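Local structure of B-agarase (Saccharophagus degradans, 4BQ2) at residues Pro242-Phe247 with Ala740-Glu745; Asn360-Ala365 with Gly708-Gly713; Ile429-Asn434 with Glu475-Ser480; Asp440-Ser445 with Gly517-Gln522; Val556-Leu561 with Asp565-Asp570. The protein hydrolyses beta-linkages of agarose, acting as a family 50 exo-beta-agarase that probably releases short products from chain ends. All blocks are in the same frame, centred on the assembly; numbering follows the deposited sequence.

Contact 1 (Pro242-Phe247 with Ala740-Glu745)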
# COMPACT_ATOMS: atom_id res chain seq x y z
N PRO A 242 2.75 -1.72 -31.44
CA PRO A 242 3.12 -0.92 -32.61
C PRO A 242 3.27 0.55 -32.28
O PRO A 242 2.64 1.07 -31.34
CB PRO A 242 1.94 -1.13 -33.60
CG PRO A 242 0.85 -1.78 -32.83
CD PRO A 242 1.48 -2.47 -31.66
N SER A 243 4.12 1.21 -33.04
CA SER A 243 4.23 2.67 -32.94
C SER A 243 4.89 3.16 -31.65
O SER A 243 4.77 4.33 -31.31
CB SER A 243 2.86 3.34 -33.11
OG SER A 243 3.03 4.75 -33.20
N ARG A 244 5.58 2.27 -30.96
CA ARG A 244 6.44 2.66 -29.84
C ARG A 244 7.81 3.05 -30.41
O ARG A 244 8.31 2.40 -31.35
CB ARG A 244 6.58 1.51 -28.83
CG ARG A 244 5.29 1.13 -28.07
CD ARG A 244 4.64 2.33 -27.39
NE ARG A 244 3.32 2.07 -26.78
CZ ARG A 244 3.17 1.32 -25.69
NH1 ARG A 244 4.24 0.76 -25.17
NH2 ARG A 244 1.98 1.11 -25.15
N SER A 245 8.41 4.10 -29.85
CA SER A 245 9.77 4.47 -30.23
C SER A 245 10.73 3.54 -29.48
O SER A 245 10.29 2.74 -28.64
CB SER A 245 10.03 5.94 -29.87
OG SER A 245 9.86 6.15 -28.47
N LYS A 246 12.02 3.61 -29.79
CA LYS A 246 13.05 2.85 -29.04
C LYS A 246 12.80 2.86 -27.53
O LYS A 246 12.79 1.79 -26.90
CB LYS A 246 14.46 3.41 -29.34
CG LYS A 246 15.59 2.76 -28.53
CD LYS A 246 16.92 3.50 -28.78
CE LYS A 246 18.10 2.79 -28.15
NZ LYS A 246 19.34 3.55 -28.46
N PHE A 247 12.56 4.05 -26.97
CA PHE A 247 12.42 4.21 -25.52
C PHE A 247 10.99 4.13 -24.98
O PHE A 247 10.72 4.56 -23.87
CB PHE A 247 13.08 5.52 -25.06
CG PHE A 247 14.59 5.47 -25.09
CD1 PHE A 247 15.31 4.93 -24.02
CD2 PHE A 247 15.31 5.97 -26.20
CE1 PHE A 247 16.70 4.91 -24.03
CE2 PHE A 247 16.71 5.93 -26.22
CZ PHE A 247 17.41 5.40 -25.13
N ALA A 740 -2.69 0.13 -25.04
CA ALA A 740 -2.87 0.35 -26.48
C ALA A 740 -3.44 1.75 -26.78
O ALA A 740 -3.36 2.21 -27.92
CB ALA A 740 -3.68 -0.76 -27.14
N LYS A 741 -3.96 2.43 -25.75
CA LYS A 741 -4.60 3.72 -25.95
C LYS A 741 -4.05 4.90 -25.13
O LYS A 741 -4.55 6.02 -25.26
CB LYS A 741 -6.11 3.57 -25.71
CG LYS A 741 -6.54 3.60 -24.25
CD LYS A 741 -7.99 3.12 -24.18
CE LYS A 741 -8.71 3.76 -23.02
NZ LYS A 741 -10.07 3.16 -22.84
N ILE A 742 -3.04 4.68 -24.28
CA ILE A 742 -2.51 5.76 -23.47
C ILE A 742 -2.12 6.98 -24.34
O ILE A 742 -2.34 8.11 -23.94
CB ILE A 742 -1.30 5.36 -22.56
CG1 ILE A 742 -0.19 4.64 -23.35
CG2 ILE A 742 -1.76 4.55 -21.33
CD1 ILE A 742 1.02 4.23 -22.51
N TYR A 743 -1.56 6.76 -25.52
CA TYR A 743 -1.03 7.91 -26.29
C TYR A 743 -2.09 8.61 -27.14
O TYR A 743 -2.15 9.86 -27.16
CB TYR A 743 0.15 7.48 -27.15
CG TYR A 743 1.42 7.17 -26.34
CD1 TYR A 743 2.05 8.17 -25.61
CD2 TYR A 743 1.97 5.88 -26.34
CE1 TYR A 743 3.22 7.91 -24.88
CE2 TYR A 743 3.13 5.61 -25.62
CZ TYR A 743 3.74 6.63 -24.88
OH TYR A 743 4.87 6.34 -24.19
N THR A 744 -2.91 7.82 -27.84
CA THR A 744 -4.05 8.35 -28.59
C THR A 744 -4.99 9.14 -27.69
O THR A 744 -5.40 10.25 -28.04
CB THR A 744 -4.80 7.26 -29.36
OG1 THR A 744 -5.13 6.21 -28.45
CG2 THR A 744 -3.91 6.68 -30.43
N GLU A 745 -5.29 8.61 -26.50
CA GLU A 745 -6.03 9.40 -25.50
C GLU A 745 -5.37 10.73 -25.15
O GLU A 745 -5.99 11.78 -25.28
CB GLU A 745 -6.28 8.62 -24.22
CG GLU A 745 -7.10 7.36 -24.39
CD GLU A 745 -8.59 7.62 -24.43
OE1 GLU A 745 -9.16 8.04 -23.40
OE2 GLU A 745 -9.20 7.37 -25.49

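Contact 2 (Asn360-Ala365 with Gly708-Gly713)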
# COMPACT_ATOMS: atom_id res chain seq x y z
N ASN A 360 15.39 -17.82 3.02
CA ASN A 360 15.79 -16.43 3.24
C ASN A 360 15.94 -16.27 4.75
O ASN A 360 15.44 -17.10 5.53
CB ASN A 360 14.70 -15.49 2.69
CG ASN A 360 15.02 -14.01 2.89
OD1 ASN A 360 16.18 -13.59 2.87
ND2 ASN A 360 13.98 -13.20 3.07
N TYR A 361 16.66 -15.23 5.16
CA TYR A 361 16.66 -14.84 6.57
C TYR A 361 16.51 -13.33 6.68
O TYR A 361 17.27 -12.58 6.06
CB TYR A 361 17.93 -15.30 7.29
CG TYR A 361 17.82 -15.11 8.78
CD1 TYR A 361 17.26 -16.11 9.59
CD2 TYR A 361 18.22 -13.91 9.39
CE1 TYR A 361 17.14 -15.93 10.96
CE2 TYR A 361 18.08 -13.73 10.77
CZ TYR A 361 17.53 -14.74 11.54
OH TYR A 361 17.38 -14.56 12.91
N ARG A 362 15.54 -12.87 7.47
CA ARG A 362 15.43 -11.43 7.73
C ARG A 362 15.87 -11.12 9.16
O ARG A 362 15.53 -11.84 10.08
CB ARG A 362 14.01 -10.95 7.44
CG ARG A 362 13.66 -10.91 5.95
CD ARG A 362 14.72 -10.17 5.12
NE ARG A 362 14.24 -9.85 3.76
CZ ARG A 362 15.02 -9.76 2.69
NH1 ARG A 362 16.34 -9.97 2.76
NH2 ARG A 362 14.47 -9.46 1.51
N ARG A 363 16.65 -10.05 9.35
CA ARG A 363 17.20 -9.73 10.68
C ARG A 363 16.31 -8.75 11.42
O ARG A 363 16.52 -8.49 12.60
CB ARG A 363 18.64 -9.25 10.56
CG ARG A 363 19.54 -10.29 9.90
CD ARG A 363 20.81 -9.65 9.38
NE ARG A 363 20.61 -9.08 8.04
CZ ARG A 363 21.60 -8.76 7.19
NH1 ARG A 363 22.89 -8.96 7.53
NH2 ARG A 363 21.30 -8.26 6.00
N SER A 364 15.30 -8.24 10.73
CA SER A 364 14.31 -7.37 11.36
C SER A 364 12.97 -7.53 10.65
O SER A 364 12.89 -8.19 9.60
CB SER A 364 14.76 -5.92 11.31
OG SER A 364 14.91 -5.52 9.97
N ALA A 365 11.92 -6.94 11.22
CA ALA A 365 10.59 -6.96 10.63
C ALA A 365 9.92 -5.68 11.08
O ALA A 365 10.26 -5.15 12.13
CB ALA A 365 9.79 -8.16 11.11
N GLY A 708 1.65 -13.97 4.33
CA GLY A 708 2.31 -12.70 4.62
C GLY A 708 3.74 -12.53 4.14
O GLY A 708 4.59 -13.40 4.33
N ARG A 709 4.04 -11.38 3.55
CA ARG A 709 5.45 -11.08 3.24
C ARG A 709 6.17 -10.92 4.58
O ARG A 709 5.59 -10.45 5.56
CB ARG A 709 5.59 -9.82 2.37
CG ARG A 709 5.21 -8.51 3.07
CD ARG A 709 5.30 -7.32 2.10
NE ARG A 709 4.91 -6.07 2.74
CZ ARG A 709 5.07 -4.86 2.20
NH1 ARG A 709 5.57 -4.75 0.96
NH2 ARG A 709 4.72 -3.77 2.90
N ALA A 710 7.42 -11.37 4.63
CA ALA A 710 8.22 -11.35 5.86
C ALA A 710 8.27 -9.96 6.56
O ALA A 710 8.23 -9.86 7.80
CB ALA A 710 9.63 -11.89 5.56
N TYR A 711 8.33 -8.88 5.78
CA TYR A 711 8.45 -7.55 6.35
C TYR A 711 7.31 -7.17 7.30
O TYR A 711 7.56 -6.67 8.37
CB TYR A 711 8.55 -6.50 5.22
CG TYR A 711 8.74 -5.04 5.64
CD1 TYR A 711 9.71 -4.67 6.58
CD2 TYR A 711 8.01 -4.03 5.00
CE1 TYR A 711 9.94 -3.33 6.90
CE2 TYR A 711 8.21 -2.69 5.31
CZ TYR A 711 9.16 -2.35 6.26
OH TYR A 711 9.34 -1.02 6.58
N ASP A 712 6.06 -7.41 6.92
CA ASP A 712 4.98 -6.86 7.72
C ASP A 712 3.65 -7.59 7.63
O ASP A 712 2.62 -7.06 8.09
CB ASP A 712 4.79 -5.38 7.33
CG ASP A 712 4.16 -5.24 5.96
OD1 ASP A 712 4.03 -6.29 5.26
OD2 ASP A 712 3.79 -4.09 5.60
N GLY A 713 3.64 -8.76 6.97
CA GLY A 713 2.45 -9.63 6.92
C GLY A 713 1.40 -9.29 5.86
O GLY A 713 0.37 -9.95 5.78

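Contact 3 (Ile429-Asn434 with Glu475-Ser480)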
# COMPACT_ATOMS: atom_id res chain seq x y z
N ILE A 429 13.59 -1.85 -22.36
CA ILE A 429 12.45 -1.16 -21.73
C ILE A 429 13.01 -0.23 -20.63
O ILE A 429 13.95 -0.61 -19.91
CB ILE A 429 11.39 -2.15 -21.15
CG1 ILE A 429 10.12 -1.38 -20.73
CG2 ILE A 429 11.98 -2.97 -19.98
CD1 ILE A 429 8.98 -2.30 -20.26
N PRO A 430 12.49 1.01 -20.55
CA PRO A 430 13.00 1.93 -19.54
C PRO A 430 12.66 1.47 -18.14
O PRO A 430 11.77 0.61 -17.96
CB PRO A 430 12.23 3.24 -19.83
CG PRO A 430 11.81 3.12 -21.25
CD PRO A 430 11.48 1.66 -21.41
N PHE A 431 13.32 2.04 -17.14
CA PHE A 431 13.06 1.66 -15.74
C PHE A 431 13.12 2.87 -14.83
O PHE A 431 13.72 3.89 -15.19
CB PHE A 431 14.10 0.64 -15.25
CG PHE A 431 15.51 1.16 -15.26
CD1 PHE A 431 16.26 1.17 -16.45
CD2 PHE A 431 16.09 1.66 -14.09
CE1 PHE A 431 17.58 1.67 -16.46
CE2 PHE A 431 17.38 2.15 -14.09
CZ PHE A 431 18.14 2.13 -15.26
N PHE A 432 12.53 2.74 -13.65
CA PHE A 432 12.62 3.77 -12.60
C PHE A 432 13.59 3.28 -11.57
O PHE A 432 13.55 2.10 -11.22
CB PHE A 432 11.25 4.04 -11.98
CG PHE A 432 10.34 4.80 -12.89
CD1 PHE A 432 9.85 4.20 -14.05
CD2 PHE A 432 10.03 6.13 -12.62
CE1 PHE A 432 9.02 4.91 -14.94
CE2 PHE A 432 9.19 6.84 -13.49
CZ PHE A 432 8.68 6.23 -14.65
N ALA A 433 14.45 4.17 -11.09
CA ALA A 433 15.46 3.80 -10.09
C ALA A 433 14.97 4.27 -8.73
O ALA A 433 14.06 5.07 -8.67
CB ALA A 433 16.79 4.46 -10.39
N ASN A 434 15.62 3.81 -7.66
CA ASN A 434 15.27 4.24 -6.31
C ASN A 434 16.42 4.11 -5.34
O ASN A 434 17.35 3.30 -5.53
CB ASN A 434 14.13 3.39 -5.75
CG ASN A 434 14.57 1.96 -5.38
OD1 ASN A 434 14.62 1.03 -6.23
ND2 ASN A 434 14.89 1.79 -4.12
N GLU A 475 25.89 4.89 -9.29
CA GLU A 475 26.74 3.75 -9.64
C GLU A 475 25.94 2.62 -10.33
O GLU A 475 26.43 1.97 -11.28
CB GLU A 475 27.42 3.25 -8.37
CG GLU A 475 28.42 2.15 -8.58
CD GLU A 475 29.11 1.87 -7.26
OE1 GLU A 475 28.41 1.55 -6.29
OE2 GLU A 475 30.33 2.04 -7.21
N GLU A 476 24.71 2.40 -9.85
CA GLU A 476 23.80 1.44 -10.44
C GLU A 476 23.27 1.77 -11.84
O GLU A 476 23.18 0.88 -12.68
CB GLU A 476 22.56 1.21 -9.55
CG GLU A 476 22.89 0.67 -8.18
CD GLU A 476 21.67 0.40 -7.33
OE1 GLU A 476 20.79 1.25 -7.21
OE2 GLU A 476 21.63 -0.69 -6.73
N ILE A 477 22.92 3.05 -12.00
CA ILE A 477 22.24 3.66 -13.15
C ILE A 477 23.17 3.85 -14.33
O ILE A 477 22.76 3.78 -15.50
CB ILE A 477 21.76 5.07 -12.73
CG1 ILE A 477 20.59 4.96 -11.75
CG2 ILE A 477 21.39 5.93 -13.92
CD1 ILE A 477 19.53 3.99 -12.19
N LYS A 478 24.43 4.09 -14.00
CA LYS A 478 25.52 4.39 -15.00
C LYS A 478 25.12 5.47 -16.00
O LYS A 478 25.36 5.34 -17.23
CB LYS A 478 25.98 3.12 -15.72
CG LYS A 478 26.47 2.00 -14.81
CD LYS A 478 26.98 0.82 -15.64
CE LYS A 478 27.38 -0.36 -14.76
NZ LYS A 478 28.83 -0.23 -14.47
N ASN A 479 24.45 6.50 -15.48
CA ASN A 479 23.95 7.61 -16.29
C ASN A 479 23.14 7.14 -17.52
O ASN A 479 23.14 7.82 -18.55
CB ASN A 479 25.15 8.50 -16.69
CG ASN A 479 24.73 9.84 -17.26
OD1 ASN A 479 23.77 10.47 -16.78
ND2 ASN A 479 25.49 10.32 -18.27
N SER A 480 22.47 5.99 -17.42
CA SER A 480 21.76 5.41 -18.60
C SER A 480 20.56 6.25 -19.02
O SER A 480 19.77 6.65 -18.17
CB SER A 480 21.22 3.99 -18.28
OG SER A 480 20.55 3.45 -19.42
O HOH W 1 18.40 1.91 -7.71

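Contact 4 (Asp440-Ser445 with Gly517-Gln522)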
# COMPACT_ATOMS: atom_id res chain seq x y z
N ASP A 440 22.49 6.66 10.69
CA ASP A 440 22.46 6.94 12.12
C ASP A 440 22.20 8.39 12.46
O ASP A 440 22.43 8.77 13.61
CB ASP A 440 23.80 6.54 12.76
CG ASP A 440 24.07 5.07 12.65
OD1 ASP A 440 23.09 4.30 12.83
OD2 ASP A 440 25.24 4.70 12.38
N PHE A 441 21.77 9.19 11.48
CA PHE A 441 21.51 10.62 11.66
C PHE A 441 20.46 10.81 12.74
O PHE A 441 19.74 9.89 13.09
CB PHE A 441 21.10 11.32 10.35
CG PHE A 441 20.10 10.52 9.50
CD1 PHE A 441 18.75 10.39 9.89
CD2 PHE A 441 20.52 9.89 8.33
CE1 PHE A 441 17.86 9.66 9.12
CE2 PHE A 441 19.63 9.15 7.56
CZ PHE A 441 18.30 9.04 7.94
N LYS A 442 20.38 12.02 13.28
CA LYS A 442 19.38 12.32 14.31
C LYS A 442 17.99 12.24 13.69
O LYS A 442 17.86 12.37 12.46
CB LYS A 442 19.64 13.70 14.90
CG LYS A 442 20.85 13.78 15.84
CD LYS A 442 21.17 15.25 16.09
CE LYS A 442 22.54 15.49 16.70
NZ LYS A 442 22.64 14.99 18.09
N THR A 443 16.98 12.02 14.53
CA THR A 443 15.57 11.87 14.10
C THR A 443 14.61 12.92 14.70
O THR A 443 14.94 13.60 15.68
CB THR A 443 15.01 10.44 14.41
OG1 THR A 443 15.01 10.19 15.83
CG2 THR A 443 15.88 9.36 13.69
N VAL A 444 13.42 13.03 14.10
CA VAL A 444 12.28 13.75 14.68
C VAL A 444 11.07 12.81 14.55
O VAL A 444 11.18 11.71 13.96
CB VAL A 444 12.03 15.10 13.95
CG1 VAL A 444 13.23 16.03 14.09
CG2 VAL A 444 11.70 14.87 12.49
N SER A 445 9.93 13.21 15.09
CA SER A 445 8.75 12.34 15.10
C SER A 445 7.50 13.14 14.80
O SER A 445 7.42 14.31 15.17
CB SER A 445 8.59 11.63 16.45
OG SER A 445 7.36 10.93 16.50
N GLY A 517 21.14 19.94 20.84
CA GLY A 517 21.32 18.60 20.26
C GLY A 517 20.30 18.21 19.19
O GLY A 517 20.35 17.10 18.70
N VAL A 518 19.37 19.13 18.85
CA VAL A 518 18.23 18.84 17.93
C VAL A 518 18.21 19.90 16.83
O VAL A 518 17.56 20.97 16.95
CB VAL A 518 16.86 18.77 18.68
CG1 VAL A 518 15.73 18.25 17.79
CG2 VAL A 518 16.97 17.85 19.90
N PRO A 519 18.95 19.63 15.74
CA PRO A 519 19.08 20.62 14.68
C PRO A 519 17.75 21.16 14.14
O PRO A 519 17.64 22.37 13.91
CB PRO A 519 19.83 19.85 13.59
CG PRO A 519 20.76 19.00 14.41
CD PRO A 519 19.94 18.54 15.59
N THR A 520 16.75 20.30 13.95
CA THR A 520 15.45 20.75 13.41
C THR A 520 14.76 21.68 14.44
O THR A 520 14.11 22.66 14.07
CB THR A 520 14.53 19.54 13.02
OG1 THR A 520 15.04 18.88 11.83
CG2 THR A 520 13.13 19.98 12.74
N ARG A 521 14.93 21.39 15.72
CA ARG A 521 14.37 22.26 16.78
C ARG A 521 15.09 23.62 16.79
O ARG A 521 14.45 24.67 16.92
CB ARG A 521 14.41 21.59 18.15
CG ARG A 521 13.82 22.41 19.33
CD ARG A 521 12.42 22.92 19.06
NE ARG A 521 11.65 23.25 20.27
CZ ARG A 521 11.80 24.35 21.01
NH1 ARG A 521 12.75 25.23 20.75
NH2 ARG A 521 11.01 24.56 22.06
N GLN A 522 16.41 23.59 16.58
CA GLN A 522 17.16 24.85 16.44
C GLN A 522 16.63 25.66 15.26
O GLN A 522 16.46 26.90 15.36
CB GLN A 522 18.66 24.61 16.29
CG GLN A 522 19.29 23.96 17.53
CD GLN A 522 20.59 23.23 17.22
OE1 GLN A 522 21.23 23.49 16.22
NE2 GLN A 522 20.97 22.30 18.09

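Contact 5 (Val556-Leu561 with Asp565-Asp570)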
# COMPACT_ATOMS: atom_id res chain seq x y z
N VAL A 556 8.58 23.02 24.78
CA VAL A 556 7.28 23.53 25.20
C VAL A 556 6.22 22.53 24.74
O VAL A 556 6.19 22.16 23.54
CB VAL A 556 6.97 24.88 24.53
CG1 VAL A 556 5.51 25.29 24.75
CG2 VAL A 556 7.95 25.95 24.99
N ASP A 557 5.36 22.12 25.67
CA ASP A 557 4.30 21.13 25.44
C ASP A 557 3.02 21.73 24.76
O ASP A 557 1.92 21.85 25.34
CB ASP A 557 4.00 20.41 26.76
CG ASP A 557 2.97 19.31 26.63
OD1 ASP A 557 2.80 18.75 25.52
OD2 ASP A 557 2.33 19.01 27.65
N VAL A 558 3.18 22.09 23.50
CA VAL A 558 2.09 22.64 22.69
C VAL A 558 1.01 21.61 22.45
O VAL A 558 -0.12 21.95 22.11
CB VAL A 558 2.63 23.25 21.38
CG1 VAL A 558 3.37 24.54 21.67
CG2 VAL A 558 3.53 22.27 20.64
N LYS A 559 1.35 20.34 22.69
CA LYS A 559 0.45 19.22 22.45
C LYS A 559 -0.83 19.34 23.26
O LYS A 559 -1.88 18.93 22.80
CB LYS A 559 1.19 17.93 22.76
CG LYS A 559 0.37 16.66 22.79
CD LYS A 559 1.31 15.45 22.85
CE LYS A 559 2.56 15.67 23.72
NZ LYS A 559 2.33 15.69 25.20
N ALA A 560 -0.74 19.92 24.46
CA ALA A 560 -1.93 20.11 25.29
C ALA A 560 -2.74 21.39 24.97
O ALA A 560 -3.84 21.57 25.48
CB ALA A 560 -1.55 20.05 26.77
N LEU A 561 -2.21 22.27 24.11
CA LEU A 561 -2.91 23.52 23.74
C LEU A 561 -3.91 23.30 22.60
O LEU A 561 -3.62 22.57 21.65
CB LEU A 561 -1.92 24.62 23.32
CG LEU A 561 -0.74 24.94 24.25
CD1 LEU A 561 0.24 25.94 23.63
CD2 LEU A 561 -1.26 25.43 25.60
N ASP A 565 -5.60 30.09 15.67
CA ASP A 565 -5.09 30.69 14.42
C ASP A 565 -3.59 30.86 14.44
O ASP A 565 -2.92 30.56 13.45
CB ASP A 565 -5.79 32.03 14.16
CG ASP A 565 -7.29 31.86 13.87
OD1 ASP A 565 -7.66 30.77 13.39
OD2 ASP A 565 -8.10 32.78 14.17
N THR A 566 -3.05 31.36 15.56
CA THR A 566 -1.61 31.63 15.63
C THR A 566 -0.84 30.31 15.67
O THR A 566 0.12 30.15 14.91
CB THR A 566 -1.21 32.54 16.84
OG1 THR A 566 -1.77 32.01 18.04
CG2 THR A 566 -1.74 33.95 16.66
N LEU A 567 -1.26 29.37 16.53
CA LEU A 567 -0.63 28.05 16.58
C LEU A 567 -0.69 27.35 15.22
O LEU A 567 0.33 26.87 14.73
CB LEU A 567 -1.24 27.15 17.68
CG LEU A 567 -0.76 27.43 19.11
CD1 LEU A 567 -1.55 26.59 20.11
CD2 LEU A 567 0.75 27.20 19.25
N ARG A 568 -1.85 27.36 14.56
CA ARG A 568 -1.90 26.80 13.21
C ARG A 568 -0.90 27.45 12.22
O ARG A 568 -0.17 26.75 11.49
CB ARG A 568 -3.32 26.87 12.65
CG ARG A 568 -3.45 26.22 11.30
CD ARG A 568 -4.86 26.41 10.73
NE ARG A 568 -5.88 25.99 11.69
CZ ARG A 568 -6.32 24.75 11.84
NH1 ARG A 568 -5.83 23.77 11.07
NH2 ARG A 568 -7.24 24.47 12.76
N ALA A 569 -0.86 28.79 12.21
CA ALA A 569 0.05 29.52 11.31
C ALA A 569 1.50 29.12 11.57
O ALA A 569 2.28 28.93 10.63
CB ALA A 569 -0.12 31.03 11.46
N ASP A 570 1.83 28.99 12.84
CA ASP A 570 3.16 28.59 13.27
C ASP A 570 3.50 27.14 12.92
O ASP A 570 4.63 26.85 12.45
CB ASP A 570 3.36 28.86 14.77
CG ASP A 570 3.46 30.36 15.09
OD1 ASP A 570 3.76 31.14 14.17
OD2 ASP A 570 3.23 30.76 16.25

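Contact 1 (Pro242-Phe247 with Ala740-Glu745)
The terminal nitrogen NH2 of Arg-244 is gripped twice, by the carbonyl oxygens of Gly-411 and of Asn-739, and this anchors the guanidinium against Ile-742 and Tyr-743. Asn-739 is the last residue of helix 729-739, whose carbonyl end would probably favour the positive charge placed there. The arginine reaches this point through a side chain bent at its second torsion (chi2 -53°), after which the remaining atoms run across the two side chains of the other segment at roughly a right angle. NE comes to the edge of the Tyr-743 ring, close to the ring plane, 3.7 Å from Tyr-743 CE2. CD of Arg-244 follows at 4.0 Å from the same CE2. Because the guanidinium and ring planes stand 78° apart, the arrangement is not a stack. The ring also meets Trp-250, their planes about 25° apart, and Ile-742 CG1 lies 3.9 Å above one face, displaced toward the rim. The end of that isoleucine, CD1, meets Arg-244 NH2 at 4.2 Å, a loose contact approached obliquely. The phenol is fixed by Gly-248 O and the backbone N of Phe-282, so the ring is held at its far end while the arginine crosses at the CE2 edge. Lys-741 holds the N-cap position, and its O takes the first helical bond, from Glu-745 N (3.0 Å). Helix 742-746 packs on strand 280-287 through Ile-742 and Tyr-743, Ile-742 also touching helix 673-688, while the loop between helix 222-235 and strand 263-267 supplies the arginine.

Contact 2 (Asn360-Ala365 with Gly708-Gly713)
Arg-362 sets CG opposite its carbonyl carbon (chi1 -72°) and then bends at chi2, which brings CG to Ala-710 CB at 4.2 Å and lets the guanidinium run on past the methyl. That charged end is tied to backbone oxygens of Ser-292, Lys-321 and Gly-322, and Asn-360 ND2 sits 3.4 Å above one face of the Arg-362 guanidinium, displaced toward the rim. The second point of touch uses Ala-365, whose methyl rests on two successive carbonyls: CB is 3.8 Å from Tyr-711 O and slightly farther from Ala-710 O. Within the 708-713 loop a bidentate salt bridge ties Arg-709 to Asp-712, which probably helps to fix its shape. The grip is side-on, Arg-709 NE to Asp-712 OD1 at 2.7 Å and NH2 to OD2 at 2.9 Å. Both bonds lie in the guanidinium plane but meet the carboxylate from 44° above its own plane. Tyr-711 places CD2 3.8 Å over a face of that Arg-709 guanidinium, again off toward the rim, and a glycerol lies beside the ring. Backbone bonds of Ala-710 with Ser-295 and of Tyr-711 with His-366 extend the join. The contact thus links strand 359-362, at the edge of a four-stranded antiparallel sheet, to the loop between strand 693-699 and helix 729-739.

Contact 3 (Ile429-Asn434 with Glu475-Ser480)
Phe-431 and Ile-477 cross obliquely, the isoleucine presenting its terminal methyl to the rim of the ring and not to a face. In the conformer described, CD1 of Ile-477 lies near the ring plane, 3.4 Å from Phe-431 CE2 and farther from CZ. The aromatic group points along this line because its CG occupies the crowded position between backbone N and carbonyl carbon (chi1 62°), and the ring also stacks with Tyr-424. Ala-433, two residues on along the same side of the strand, directs its methyl at the same CD1. The modelled separation of Ala-433 CB and Ile-477 CD1 is unusually short, and since Ile-477 was built in two conformers the exact closeness of CD1 to either partner is doubtful. At one end the apolar patch gives way to a water-mediated link: a single water donates to Asn-434 O at 2.8 Å and also to Glu-476 OE1, bridging strand and helix. The helix stops just beyond Ile-477, where Lys-478 takes positive phi (49°) and Ser-480 N bonds back to Ile-477 O at 2.9 Å. Phe-432 leaves the strand on the side away from the helix, and its ring touches Val-484 and Ala-283 and meets His-697 edge-to-face. Strand 431-435 pairs in parallel with strand 483-488; the connection between them includes the 443-444/454-455 hairpin and helix 460-477, consistent with a beta-alpha-beta unit of a (beta/alpha)8-type barrel, and Ile-477 packs on the helix-facing side of the strand.

Contact 4 (Asp440-Ser445 with Gly517-Gln522)
Gly-517, the first residue of the 517-522 segment, offers its carbonyl to the end of Lys-442: NZ donates to Gly-517 O at 3.2 Å, a weak bond. The methylene CD of Lys-442 is also close to this oxygen, 3.3 Å from Gly-517 O. A turn at chi4 (-68°) after an extended stem folds the ammonium back toward the carbonyl. Gly-517 takes a positive phi, which suits a residue without a side chain. Val-518 follows at the N-cap position, its O receiving the N-H of Gln-522 at 2.9 Å, which opens helix 519-532. Pro-519 then fills the first helical position; its CD meets Lys-442 CD at 3.5 Å, the two side chains crossing at about a right angle. One step further, Thr-520 turns toward the short strand 443-444. Its CB lies 3.9 Å from Val-444 CG1, and this branch of the valine, set opposite the carbonyl carbon (chi1 -62°), is the one that touches. The hydroxyl of Thr-520 bonds to Asp-456 OD1, so the buried threonine has a polar partner while its carbon side packs. Arg-521 turns to other partners, among them Phe-552 in a cation-pi contact. The contact sets the start of helix 519-532 against the antiparallel hairpin 443-444/454-455, with Tyr-578 of helix 565-593 touching both Val-444 and Thr-520. Its chemistry is graded: a weak, exposed lysine-carbonyl bond at one end, aliphatic stem on proline in the middle, and valine on threonine at the buried end, where packing and not charge carries the contact.

Contact 5 (Val556-Leu561 with Asp565-Asp570)
Leu-567 inserts its CD1 methyl against Leu-561, and this is the tight part of the contact: Leu-567 CD1 approaches Leu-561 CB at 3.8 Å. Leu-561 CD1 comes to 4.0 Å from the same Leu-567 methyl, so one methyl is met by both the base and the end of its partner. The two leucines cross at about a right angle, each with CG set opposite its own carbonyl carbon (chi1 -79° for Leu-567). The other branch of Leu-567 is packed less closely, CD2 standing 4.4 Å from Val-558 CG1. Trp-542 of helix 535-542 also touches both Val-558 and Leu-567. On the outer side Asp-557 and Lys-559 are exposed. Lys-559 curls its end round to Asp-557, where NZ and OD1 form a salt bridge of 3.1 Å, reached from the syn side of the carboxylate but 33° out of its plane. Asp-557 is the centre of an inverse gamma turn, closed by a weak bond from Val-558 N to Val-556 O. The short 3-10 segment that follows ends in a bond from Leu-561 N to Val-558 O at 2.9 Å, which spaces Val-558 and Leu-561 so that both direct side chains at the helix. Lys-501 donates to Lys-559 O, tying the turn to its surroundings. Across the contact itself the join is wholly aliphatic: Lys-559 pairs with Asp-557, Arg-568 with Asp-500 and Asp-570 with Lys-531, while van der Waals packing of aliphatic carbons joins the turn to the start of helix 565-593.

In the fold
Two pairs of contacts adjoin. Contacts 1 and 3 touch where Phe-247 O meets Pro-430 CG at 3.2 Å, and contacts 4 and 5 where Arg-521 NH2 comes within 4.0 Å of Val-556 N. Contact 2 touches neither pair, its nearest atoms being about 12 Å from contact 3 and about 13 Å from contact 4. The extremes, contacts 1 and 5, have centres about 52 Å apart. Along the chain, contact 1 encloses all the others, and contacts 3 and 4 cross. Contact 2 borders a bound glycerol, probably from the crystallisation liquor; none of the five supplies a ligand to the calcium ion, which is held by Asp-7, Glu-9, Ser-37, Lys-38 and Asp-185.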